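PDB 5MDM: glycoprotein from Chandipura virus, which probably attaches the virion to receptors on the host cell and, when the endosome acidifies, drives fusion of the viral and endosomal membranes. Local coordinates for residues Gly56-Ala61 / Ser165-Ala170; Val134-Tyr139 / Lys175-Gln180. All coordinates share one frame; numbering follows the deposited sequence.

Contact 1: residues Gly56-Ala61 / Ser165-Ala170; sequences GFLCHA and SVWIPA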
loop_
_atom_site.group_PDB
_atom_site.type_symbol
_atom_site.label_atom_id
_atom_site.label_comp_id
_atom_site.label_asym_id
_atom_site.label_seq_id
_atom_site.Cartn_x
_atom_site.Cartn_y
_atom_site.Cartn_z
ATOM N N GLY A 56 22.856 -8.067 13.513
ATOM C CA GLY A 56 24.091 -8.180 14.257
ATOM C C GLY A 56 23.994 -8.992 15.528
ATOM O O GLY A 56 22.956 -9.568 15.856
ATOM N N PHE A 57 25.109 -9.034 16.244
ATOM C CA PHE A 57 25.200 -9.730 17.506
ATOM C C PHE A 57 26.018 -8.891 18.463
ATOM O O PHE A 57 27.061 -8.350 18.095
ATOM C CB PHE A 57 25.876 -11.086 17.319
ATOM C CG PHE A 57 25.110 -12.028 16.444
ATOM C CD1 PHE A 57 25.521 -12.278 15.149
ATOM C CD2 PHE A 57 23.971 -12.655 16.915
ATOM C CE1 PHE A 57 24.818 -13.149 14.344
ATOM C CE2 PHE A 57 23.263 -13.523 16.114
ATOM C CZ PHE A 57 23.686 -13.769 14.825
ATOM N N LEU A 58 25.527 -8.768 19.688
ATOM C CA LEU A 58 26.312 -8.187 20.759
ATOM C C LEU A 58 27.095 -9.304 21.423
ATOM O O LEU A 58 26.519 -10.220 22.018
ATOM C CB LEU A 58 25.419 -7.459 21.765
ATOM C CG LEU A 58 25.015 -6.033 21.378
ATOM C CD1 LEU A 58 23.952 -5.497 22.322
ATOM C CD2 LEU A 58 26.232 -5.116 21.365
ATOM N N CYS A 59 28.413 -9.236 21.273
ATOM C CA CYS A 59 29.321 -10.198 21.872
ATOM C C CYS A 59 29.761 -9.681 23.241
ATOM O O CYS A 59 30.580 -8.763 23.336
ATOM C CB CYS A 59 30.530 -10.409 20.954
ATOM S SG CYS A 59 31.665 -11.732 21.443
ATOM N N HIS A 60 29.190 -10.258 24.296
ATOM C CA HIS A 60 29.536 -9.886 25.663
ATOM C C HIS A 60 30.583 -10.835 26.232
ATOM O O HIS A 60 30.501 -12.041 26.038
ATOM C CB HIS A 60 28.294 -9.910 26.556
ATOM C CG HIS A 60 28.607 -9.876 28.020
ATOM N ND1 HIS A 60 28.790 -8.700 28.717
ATOM C CD2 HIS A 60 28.783 -10.875 28.918
ATOM C CE1 HIS A 60 29.057 -8.977 29.981
ATOM N NE2 HIS A 60 29.060 -10.289 30.129
ATOM N N ALA A 61 31.563 -10.290 26.941
ATOM C CA ALA A 61 32.592 -11.116 27.557
ATOM C C ALA A 61 32.736 -10.793 29.035
ATOM O O ALA A 61 32.836 -9.626 29.418
ATOM C CB ALA A 61 33.919 -10.934 26.847
ATOM N N SER A 165 30.777 -5.451 26.095
ATOM C CA SER A 165 30.261 -5.940 24.818
ATOM C C SER A 165 30.823 -5.238 23.583
ATOM O O SER A 165 31.176 -4.060 23.627
ATOM C CB SER A 165 28.731 -5.853 24.792
ATOM O OG SER A 165 28.149 -6.757 25.713
ATOM N N VAL A 166 30.906 -5.984 22.484
ATOM C CA VAL A 166 31.175 -5.403 21.170
ATOM C C VAL A 166 30.074 -5.831 20.200
ATOM O O VAL A 166 29.135 -6.524 20.591
ATOM C CB VAL A 166 32.552 -5.820 20.605
ATOM C CG1 VAL A 166 33.668 -5.417 21.558
ATOM C CG2 VAL A 166 32.587 -7.309 20.315
ATOM N N TRP A 167 30.182 -5.420 18.941
ATOM C CA TRP A 167 29.167 -5.766 17.948
ATOM C C TRP A 167 29.756 -6.407 16.696
ATOM O O TRP A 167 30.693 -5.881 16.092
ATOM C CB TRP A 167 28.344 -4.538 17.562
ATOM C CG TRP A 167 27.209 -4.857 16.640
ATOM C CD1 TRP A 167 25.973 -5.314 16.991
ATOM C CD2 TRP A 167 27.202 -4.741 15.210
ATOM N NE1 TRP A 167 25.195 -5.490 15.870
ATOM C CE2 TRP A 167 25.927 -5.146 14.764
ATOM C CE3 TRP A 167 28.148 -4.333 14.265
ATOM C CZ2 TRP A 167 25.575 -5.156 13.417
ATOM C CZ3 TRP A 167 27.796 -4.344 12.929
ATOM C CH2 TRP A 167 26.522 -4.752 12.519
ATOM N N ILE A 168 29.196 -7.548 16.311
ATOM C CA ILE A 168 29.625 -8.246 15.110
ATOM C C ILE A 168 28.465 -8.317 14.127
ATOM O O ILE A 168 27.374 -8.743 14.491
ATOM C CB ILE A 168 30.074 -9.680 15.428
ATOM C CG1 ILE A 168 30.912 -9.709 16.702
ATOM C CG2 ILE A 168 30.853 -10.264 14.261
ATOM C CD1 ILE A 168 32.187 -8.906 16.602
ATOM N N PRO A 169 28.691 -7.893 12.876
ATOM C CA PRO A 169 27.650 -8.055 11.858
ATOM C C PRO A 169 27.447 -9.532 11.548
ATOM O O PRO A 169 28.425 -10.275 11.464
ATOM C CB PRO A 169 28.238 -7.340 10.644
ATOM C CG PRO A 169 29.713 -7.392 10.855
ATOM C CD PRO A 169 29.905 -7.263 12.331
ATOM N N ALA A 170 26.195 -9.950 11.383
ATOM C CA ALA A 170 25.878 -11.354 11.133
ATOM C C ALA A 170 26.461 -11.841 9.811
ATOM O O ALA A 170 26.560 -13.044 9.570
ATOM C CB ALA A 170 24.380 -11.571 11.166
#
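F57 and I168 face each other as one hydrogen-bonded pair of an antiparallel ladder in the fusion domain of this class III viral fusion glycoprotein, a worked case of how such a pairing deals its side chains alternately to two faces. Strand 165-169 runs against strand 56-61 at 149°. Backbone bonds come first: F57 N gives to I168 O and I168 N returns to F57 O, each at 2.9 Å; C59 and V166 repeat the exchange. Between the rungs the CA-H groups of L58 and W167, and beyond the second rung that of S165, point at carbonyl oxygens across the gap.

Apolar packing follows. On the face carrying F57, C59, V166 and I168, C59 CB meets V166 CG2 at 3.8 Å, while C59 SG bonds C92 of helix 89-101. At the end of this face F57 CE1 reaches A170 CB at 3.6 Å. The opposite face holds L58, W167, H60 and S165. The W167 indole, its CG anti to the backbone N (chi1 -175°), runs alongside the partner strand, bringing NE1 within 3.3 Å of G56 CA; that nitrogen donates to H132 O, and the ring also meets W143 edge-to-face.

S165 OG lies near the ring plane at the edge of H60, by similarity a pH sensor of the pre-fusion state, and packs 3.3 Å from H60 CB; H60 ND1 makes its weak hydrogen bond with S164 OG.

Contact 2: residues Val134-Tyr139 / Lys175-Gln180; sequences VGVDDY and KNICGQ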
loop_
_atom_site.group_PDB
_atom_site.type_symbol
_atom_site.label_atom_id
_atom_site.label_comp_id
_atom_site.label_asym_id
_atom_site.label_seq_id
_atom_site.Cartn_x
_atom_site.Cartn_y
_atom_site.Cartn_z
ATOM N N VAL A 134 21.272 -3.218 13.911
ATOM C CA VAL A 134 21.691 -1.821 13.833
ATOM C C VAL A 134 21.352 -1.216 12.474
ATOM O O VAL A 134 20.995 -1.928 11.538
ATOM C CB VAL A 134 23.205 -1.662 14.087
ATOM C CG1 VAL A 134 23.622 -2.463 15.307
ATOM C CG2 VAL A 134 24.002 -2.096 12.871
ATOM N N GLY A 135 21.468 0.103 12.372
ATOM C CA GLY A 135 21.171 0.789 11.130
ATOM C C GLY A 135 22.390 0.922 10.239
ATOM O O GLY A 135 23.497 0.558 10.638
ATOM N N VAL A 136 22.186 1.450 9.034
ATOM C CA VAL A 136 23.268 1.620 8.068
ATOM C C VAL A 136 23.221 3.006 7.439
ATOM O O VAL A 136 22.162 3.460 7.018
ATOM C CB VAL A 136 23.174 0.573 6.929
ATOM C CG1 VAL A 136 24.172 0.876 5.822
ATOM C CG2 VAL A 136 23.398 -0.826 7.458
ATOM N N ASP A 137 24.363 3.685 7.385
ATOM C CA ASP A 137 24.482 4.866 6.539
ATOM C C ASP A 137 24.927 4.407 5.155
ATOM O O ASP A 137 26.113 4.184 4.921
ATOM C CB ASP A 137 25.493 5.862 7.111
ATOM C CG ASP A 137 25.501 7.195 6.361
ATOM O OD1 ASP A 137 25.057 7.249 5.193
ATOM O OD2 ASP A 137 25.962 8.199 6.945
ATOM N N ASP A 138 23.974 4.266 4.240
ATOM C CA ASP A 138 24.284 3.822 2.884
ATOM C C ASP A 138 25.177 4.814 2.148
ATOM O O ASP A 138 25.880 4.448 1.208
ATOM C CB ASP A 138 23.002 3.593 2.080
ATOM C CG ASP A 138 22.250 2.351 2.514
ATOM O OD1 ASP A 138 21.011 2.317 2.349
ATOM O OD2 ASP A 138 22.897 1.406 3.015
ATOM N N TYR A 139 25.149 6.072 2.575
ATOM C CA TYR A 139 25.871 7.117 1.857
ATOM C C TYR A 139 27.334 7.203 2.275
ATOM O O TYR A 139 28.209 7.439 1.447
ATOM C CB TYR A 139 25.165 8.467 2.016
ATOM C CG TYR A 139 23.719 8.422 1.580
ATOM C CD1 TYR A 139 23.371 8.575 0.244
ATOM C CD2 TYR A 139 22.706 8.200 2.498
ATOM C CE1 TYR A 139 22.049 8.520 -0.159
ATOM C CE2 TYR A 139 21.385 8.142 2.106
ATOM C CZ TYR A 139 21.062 8.303 0.780
ATOM O OH TYR A 139 19.744 8.243 0.399
ATOM N N LYS A 175 33.054 -6.700 2.429
ATOM C CA LYS A 175 32.653 -5.849 1.318
ATOM C C LYS A 175 32.067 -4.551 1.855
ATOM O O LYS A 175 32.277 -4.205 3.018
ATOM C CB LYS A 175 31.638 -6.562 0.422
ATOM C CG LYS A 175 32.204 -7.756 -0.329
ATOM C CD LYS A 175 31.138 -8.448 -1.160
ATOM C CE LYS A 175 31.690 -9.697 -1.828
ATOM N NZ LYS A 175 30.629 -10.476 -2.521
ATOM N N ASN A 176 31.331 -3.836 1.010
ATOM C CA ASN A 176 30.729 -2.566 1.405
ATOM C C ASN A 176 29.602 -2.728 2.417
ATOM O O ASN A 176 28.764 -3.618 2.292
ATOM C CB ASN A 176 30.210 -1.810 0.182
ATOM C CG ASN A 176 31.321 -1.385 -0.754
ATOM O OD1 ASN A 176 31.989 -0.374 -0.527
ATOM N ND2 ASN A 176 31.520 -2.149 -1.823
ATOM N N ILE A 177 29.589 -1.864 3.424
ATOM C CA ILE A 177 28.464 -1.799 4.343
ATOM C C ILE A 177 27.279 -1.131 3.648
ATOM O O ILE A 177 27.330 0.049 3.293
ATOM C CB ILE A 177 28.824 -1.026 5.616
ATOM C CG1 ILE A 177 29.893 -1.783 6.393
ATOM C CG2 ILE A 177 27.595 -0.815 6.486
ATOM C CD1 ILE A 177 30.448 -1.011 7.551
ATOM N N CYS A 178 26.216 -1.902 3.448
ATOM C CA CYS A 178 25.054 -1.415 2.727
ATOM C C CYS A 178 23.801 -2.063 3.278
ATOM O O CYS A 178 23.766 -3.263 3.537
ATOM C CB CYS A 178 25.189 -1.735 1.240
ATOM S SG CYS A 178 24.064 -0.823 0.166
ATOM N N GLY A 179 22.768 -1.266 3.463
ATOM C CA GLY A 179 21.499 -1.810 3.895
ATOM C C GLY A 179 20.524 -1.876 2.740
ATOM O O GLY A 179 19.311 -1.835 2.932
ATOM N N GLN A 180 21.060 -1.993 1.532
ATOM C CA GLN A 180 20.257 -1.888 0.325
ATOM C C GLN A 180 20.589 -2.998 -0.669
ATOM O O GLN A 180 21.760 -3.322 -0.890
ATOM C CB GLN A 180 20.501 -0.527 -0.323
ATOM C CG GLN A 180 19.385 -0.065 -1.220
ATOM C CD GLN A 180 18.222 0.492 -0.438
ATOM O OE1 GLN A 180 18.319 0.702 0.777
ATOM N NE2 GLN A 180 17.111 0.742 -1.126
#
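The D138 carboxylate meets Q180 and G179 at its two oxygens, an example of an acid side chain holding down a loop segment. At the edge, OD2 turns its syn lone pair, on the side of OD1, to the backbone of G179, whose N-H arrives almost straight (176°) at 2.7 Å from D138 OD2. The Q180 amide stands nearly perpendicular to the carboxylate, the two planes 81° apart, and Q180 OE1 lies 3.5 Å from D138 OD1. The carboxylate reaches its donor because CG sits anti to the carbonyl carbon (chi1 -72°), bending the side chain toward 175-180. C178 SG also lies near, 3.8 Å from D138 OD2.

V136 packs beside this bond. It points toward the segment, and its CG1 lies against the backbone at G179 N (3.5 Å) and makes an apolar contact with I177 CG2 (3.9 Å). Within 134-139, D137 forms an Asx turn, OD1 accepting from Y139 N and also from R140 N, which shapes the exit from strand 135-137. D138 and V134 are sites of interaction with host Vim.

Segment 175-180 leads into strand 180-192, and is fixed from several sides: W143 of strand 142-144 packs on both V136 and I177, C178 is disulfide-linked to C223, Y222 of strand 218-222 touches D138 and Q180, and P46 and A49 of strand 36-49 lie against Q180.

How the contacts relate
From the N terminus the chain meets the segments in the order 56-61, 134-139, 165-170 and 175-180, so the two contacts cross rather than nest. Contact 1 closes a loop of 103 residues that includes helix 89-101 and strand 120-131, and ties two strands of one sheet of the fusion domain. Contact 2 closes a shorter loop of 35 residues, containing strand 165-169, and joins edge strand 135-137 of a three-stranded sheet to the approach to strand 180-192. Their centres lie about 17 Å apart, yet they touch where W167 NE1 of contact 1 packs on V134 CG1 of contact 2 at 3.5 Å.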